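Alpha-fucosidase (Bifidobacterium bifidum, PDB 2EAB) probably removes terminal alpha-1,2-linked L-fucose from glycans; this chain is the catalytic domain of a longer protein. Local coordinates at residues Q245-L250 with D310-G315; A103-L108 with T560-S565. One frame throughout, in Å; residues are numbered along the deposited sequence.

Contact 1. Residues Q245-L250 with D310-G315; sequences QIKVVL and DAANKG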
loop_
_atom_site.group_PDB
_atom_site.type_symbol
_atom_site.label_atom_id
_atom_site.label_comp_id
_atom_site.label_asym_id
_atom_site.label_seq_id
_atom_site.Cartn_x
_atom_site.Cartn_y
_atom_site.Cartn_z
ATOM N N GLN A 245 18.269 -1.866 -21.932
ATOM C CA GLN A 245 19.204 -1.151 -22.795
ATOM C C GLN A 245 19.668 0.140 -22.158
ATOM O O GLN A 245 18.880 0.843 -21.515
ATOM C CB GLN A 245 18.574 -0.867 -24.160
ATOM C CG GLN A 245 18.316 -2.129 -24.967
ATOM C CD GLN A 245 17.619 -1.885 -26.279
ATOM O OE1 GLN A 245 17.904 -0.918 -26.991
ATOM N NE2 GLN A 245 16.702 -2.781 -26.621
ATOM N N ILE A 246 20.957 0.430 -22.334
ATOM C CA ILE A 246 21.553 1.689 -21.907
ATOM C C ILE A 246 22.146 2.368 -23.133
ATOM O O ILE A 246 23.055 1.831 -23.776
ATOM C CB ILE A 246 22.658 1.505 -20.833
ATOM C CG1 ILE A 246 22.116 0.734 -19.618
ATOM C CG2 ILE A 246 23.260 2.868 -20.448
ATOM C CD1 ILE A 246 23.095 0.584 -18.459
ATOM N N LYS A 247 21.604 3.535 -23.457
ATOM C CA LYS A 247 22.097 4.357 -24.555
ATOM C C LYS A 247 22.936 5.488 -23.969
ATOM O O LYS A 247 22.450 6.269 -23.148
ATOM C CB LYS A 247 20.916 4.907 -25.360
ATOM C CG LYS A 247 21.297 5.720 -26.589
ATOM C CD LYS A 247 20.057 6.271 -27.263
ATOM C CE LYS A 247 20.391 7.018 -28.547
ATOM N NZ LYS A 247 20.916 6.123 -29.615
ATOM N N VAL A 248 24.197 5.564 -24.394
ATOM C CA VAL A 248 25.148 6.537 -23.859
ATOM C C VAL A 248 25.314 7.698 -24.839
ATOM O O VAL A 248 25.758 7.504 -25.976
ATOM C CB VAL A 248 26.522 5.877 -23.564
ATOM C CG1 VAL A 248 27.482 6.880 -22.950
ATOM C CG2 VAL A 248 26.355 4.679 -22.638
ATOM N N VAL A 249 24.946 8.899 -24.396
ATOM C CA VAL A 249 24.997 10.087 -25.249
ATOM C C VAL A 249 26.014 11.102 -24.719
ATOM O O VAL A 249 25.818 11.702 -23.660
ATOM C CB VAL A 249 23.598 10.749 -25.410
ATOM C CG1 VAL A 249 23.648 11.896 -26.419
ATOM C CG2 VAL A 249 22.559 9.719 -25.839
ATOM N N LEU A 250 27.101 11.280 -25.468
ATOM C CA LEU A 250 28.146 12.244 -25.122
ATOM C C LEU A 250 27.700 13.659 -25.462
ATOM O O LEU A 250 27.159 13.896 -26.543
ATOM C CB LEU A 250 29.439 11.939 -25.886
ATOM C CG LEU A 250 30.107 10.564 -25.804
ATOM C CD1 LEU A 250 31.179 10.447 -26.877
ATOM C CD2 LEU A 250 30.703 10.313 -24.432
ATOM N N ASP A 310 13.738 7.533 -28.549
ATOM C CA ASP A 310 12.782 8.633 -28.428
ATOM C C ASP A 310 13.206 9.636 -27.360
ATOM O O ASP A 310 13.082 10.848 -27.556
ATOM C CB ASP A 310 11.372 8.116 -28.118
ATOM C CG ASP A 310 10.671 7.519 -29.335
ATOM O OD1 ASP A 310 11.130 7.723 -30.481
ATOM O OD2 ASP A 310 9.639 6.840 -29.142
ATOM N N ALA A 311 13.705 9.125 -26.235
ATOM C CA ALA A 311 14.170 9.969 -25.140
ATOM C C ALA A 311 15.391 10.794 -25.551
ATOM O O ALA A 311 15.434 12.008 -25.327
ATOM C CB ALA A 311 14.475 9.124 -23.913
ATOM N N ALA A 312 16.373 10.132 -26.162
ATOM C CA ALA A 312 17.581 10.804 -26.636
ATOM C C ALA A 312 17.249 11.887 -27.658
ATOM O O ALA A 312 17.850 12.965 -27.644
ATOM C CB ALA A 312 18.546 9.797 -27.223
ATOM N N ASN A 313 16.283 11.599 -28.529
ATOM C CA ASN A 313 15.832 12.559 -29.535
ATOM C C ASN A 313 15.248 13.824 -28.913
ATOM O O ASN A 313 15.478 14.930 -29.414
ATOM C CB ASN A 313 14.824 11.915 -30.489
ATOM C CG ASN A 313 15.464 10.902 -31.434
ATOM O OD1 ASN A 313 16.688 10.749 -31.483
ATOM N ND2 ASN A 313 14.625 10.201 -32.187
ATOM N N LYS A 314 14.504 13.659 -27.819
ATOM C CA LYS A 314 13.972 14.795 -27.064
ATOM C C LYS A 314 15.075 15.570 -26.348
ATOM O O LYS A 314 15.025 16.799 -26.261
ATOM C CB LYS A 314 12.912 14.331 -26.060
ATOM C CG LYS A 314 11.583 14.009 -26.702
ATOM C CD LYS A 314 10.499 13.762 -25.670
ATOM C CE LYS A 314 9.218 13.319 -26.351
ATOM N NZ LYS A 314 8.111 13.064 -25.389
ATOM N N GLY A 315 16.069 14.846 -25.841
ATOM C CA GLY A 315 17.213 15.464 -25.182
ATOM C C GLY A 315 17.038 15.621 -23.686
ATOM O O GLY A 315 15.911 15.663 -23.178
#
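The last turn of helix 297-314 lies against one face of the nine-stranded antiparallel sheet in the N-terminal beta-sandwich, where A312 meets K247 and V249 of strand 241-250. One methyl serves both partners. A312 CB sits 3.6 Å from K247 CE, so the helix rests on the aliphatic part of the lysine rather than on its charge. The lysine reaches this place nearly fully stretched, CG anti to the backbone N (chi1 -177°), and bends only at the last torsion (chi4 67°), which carries NZ off the methylene run. V249 comes in more loosely, its CG2 4.2 Å from A312 CB. No hydrogen bond joins the two segments, and the backbones stay well apart, with V249 CA and A312 CA separated by 7.6 Å. The buried lysine's ammonium finds its partners just outside: a salt bridge to D227 and a hydrogen bond to Q309 OE1, one turn back in the same helix. Strand 241-250 runs between strands 273-282 and 228-235. V248 and L250, on its other face, touch strand 266-271 of the second sheet, while G315 ends this helix at positive phi, just before helix 316-331.

Contact 2. Residues A103-L108 with T560-S565; sequences ATLRAL and TGVAYS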
loop_
_atom_site.group_PDB
_atom_site.type_symbol
_atom_site.label_atom_id
_atom_site.label_comp_id
_atom_site.label_asym_id
_atom_site.label_seq_id
_atom_site.Cartn_x
_atom_site.Cartn_y
_atom_site.Cartn_z
ATOM N N ALA A 103 -17.099 -29.048 -1.229
ATOM C CA ALA A 103 -17.586 -30.045 -0.269
ATOM C C ALA A 103 -16.813 -30.040 1.050
ATOM O O ALA A 103 -17.388 -30.282 2.111
ATOM C CB ALA A 103 -17.593 -31.438 -0.883
ATOM N N THR A 104 -15.514 -29.765 0.984
ATOM C CA THR A 104 -14.679 -29.739 2.184
ATOM C C THR A 104 -15.125 -28.621 3.118
ATOM O O THR A 104 -15.379 -28.852 4.305
ATOM C CB THR A 104 -13.192 -29.611 1.811
ATOM O OG1 THR A 104 -12.850 -30.694 0.942
ATOM C CG2 THR A 104 -12.302 -29.652 3.052
ATOM N N LEU A 105 -15.241 -27.420 2.558
ATOM C CA LEU A 105 -15.720 -26.255 3.283
ATOM C C LEU A 105 -17.138 -26.473 3.821
ATOM O O LEU A 105 -17.422 -26.173 4.980
ATOM C CB LEU A 105 -15.669 -25.029 2.365
ATOM C CG LEU A 105 -16.170 -23.696 2.920
ATOM C CD1 LEU A 105 -15.414 -23.297 4.178
ATOM C CD2 LEU A 105 -16.038 -22.620 1.854
ATOM N N ARG A 106 -18.020 -26.993 2.971
ATOM C CA ARG A 106 -19.412 -27.246 3.342
ATOM C C ARG A 106 -19.519 -28.154 4.567
ATOM O O ARG A 106 -20.288 -27.870 5.491
ATOM C CB ARG A 106 -20.156 -27.846 2.144
ATOM C CG ARG A 106 -21.637 -28.132 2.351
ATOM C CD ARG A 106 -22.285 -28.645 1.063
ATOM N NE ARG A 106 -21.995 -27.761 -0.068
ATOM C CZ ARG A 106 -21.431 -28.139 -1.212
ATOM N NH1 ARG A 106 -21.105 -29.408 -1.428
ATOM N NH2 ARG A 106 -21.206 -27.238 -2.157
ATOM N N ALA A 107 -18.740 -29.231 4.573
ATOM C CA ALA A 107 -18.782 -30.191 5.672
ATOM C C ALA A 107 -18.237 -29.613 6.981
ATOM O O ALA A 107 -18.760 -29.917 8.058
ATOM C CB ALA A 107 -18.062 -31.476 5.295
ATOM N N LEU A 108 -17.203 -28.775 6.895
ATOM C CA LEU A 108 -16.661 -28.115 8.081
ATOM C C LEU A 108 -17.693 -27.165 8.669
ATOM O O LEU A 108 -17.901 -27.133 9.884
ATOM C CB LEU A 108 -15.377 -27.359 7.741
ATOM C CG LEU A 108 -14.162 -28.253 7.498
ATOM C CD1 LEU A 108 -13.090 -27.506 6.735
ATOM C CD2 LEU A 108 -13.604 -28.815 8.805
ATOM N N THR A 560 -19.411 -16.273 8.683
ATOM C CA THR A 560 -18.736 -16.717 7.471
ATOM C C THR A 560 -18.286 -18.178 7.549
ATOM O O THR A 560 -17.552 -18.646 6.678
ATOM C CB THR A 560 -17.509 -15.842 7.179
ATOM O OG1 THR A 560 -16.665 -15.816 8.338
ATOM C CG2 THR A 560 -17.927 -14.422 6.844
ATOM N N GLY A 561 -18.728 -18.908 8.569
ATOM C CA GLY A 561 -18.325 -20.304 8.719
ATOM C C GLY A 561 -16.891 -20.424 9.193
ATOM O O GLY A 561 -16.367 -19.521 9.856
ATOM N N VAL A 562 -16.247 -21.534 8.848
ATOM C CA VAL A 562 -14.930 -21.830 9.402
ATOM C C VAL A 562 -13.937 -20.690 9.146
ATOM O O VAL A 562 -13.780 -20.223 8.013
ATOM C CB VAL A 562 -14.417 -23.222 8.965
ATOM C CG1 VAL A 562 -14.184 -23.287 7.475
ATOM C CG2 VAL A 562 -13.174 -23.600 9.740
ATOM N N ALA A 563 -13.298 -20.235 10.216
ATOM C CA ALA A 563 -12.419 -19.074 10.129
ATOM C C ALA A 563 -11.345 -19.079 11.193
ATOM O O ALA A 563 -11.551 -19.589 12.303
ATOM C CB ALA A 563 -13.232 -17.786 10.217
ATOM N N TYR A 564 -10.210 -18.481 10.836
ATOM C CA TYR A 564 -9.090 -18.249 11.732
ATOM C C TYR A 564 -8.945 -16.755 11.943
ATOM O O TYR A 564 -9.100 -15.974 10.999
ATOM C CB TYR A 564 -7.815 -18.802 11.097
ATOM C CG TYR A 564 -6.571 -18.723 11.951
ATOM C CD1 TYR A 564 -6.564 -19.210 13.257
ATOM C CD2 TYR A 564 -5.389 -18.189 11.442
ATOM C CE1 TYR A 564 -5.419 -19.150 14.038
ATOM C CE2 TYR A 564 -4.234 -18.134 12.214
ATOM C CZ TYR A 564 -4.259 -18.615 13.511
ATOM O OH TYR A 564 -3.116 -18.561 14.274
ATOM N N SER A 565 -8.668 -16.351 13.177
ATOM C CA SER A 565 -8.366 -14.956 13.454
ATOM C C SER A 565 -6.848 -14.816 13.510
ATOM O O SER A 565 -6.237 -15.223 14.498
ATOM C CB SER A 565 -8.987 -14.526 14.782
ATOM O OG SER A 565 -8.973 -13.113 14.897
#
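L105 and L108, one turn apart on helix 103-113, both touch V562, a buried valine at the start of the strand 562-565. L105 makes the closer approach. Its CB does not aim directly at the strand; CG stands anti to the backbone N (chi1 178°), and the next torsion (chi2 57°) turns the branch so that CD1 arrives 3.5 Å from V562 CG1. The two side chains cross obliquely, methyl against methyl, and M546 of helix 525-546 also packs on L105. L108 follows, its CB pointing at the strand and standing 4.3 Å from the same V562 CG1; L124, from a loop, touches this leucine as well. L108 CA and V562 CA are the nearest such pair, at 6.7 Å. The valine holds CG1 between its backbone N and carbonyl carbon (chi1 65°), which turns that methyl to the helix, and V119 and P121 of a nearby loop touch V562 too. Across the two segments there is no hydrogen bond. A polar tie comes from N109, the next residue of the helix, whose OD1 accepts from V562 N. Between the segments themselves the join is therefore wholly apolar, held by dispersion and by the burial of three hydrophobic side chains, while the N109 hydrogen bond answers the backbone amide of V562.

Overall arrangement
Contacts 1 and 2 lie on opposite sides of the chain's centre, their own centres about 58 Å apart and their nearest atoms about 44 Å apart, and they share no helix or strand. Along the sequence both segments of contact 1 fall between those of contact 2: 103-108 comes first, then 245-250, 310-315 and finally 560-565. Contact 1 fastens a helix to the sandwich sheet, joining parts 60 residues apart. Contact 2 spans 452 residues and brings helix 103-113, from the N-terminal family 65-type region, onto strand 558-565 of the family 95 catalytic region. The N-terminal sequence thus does more than build a sandwich: an excursion from it reaches far across to the catalytic part.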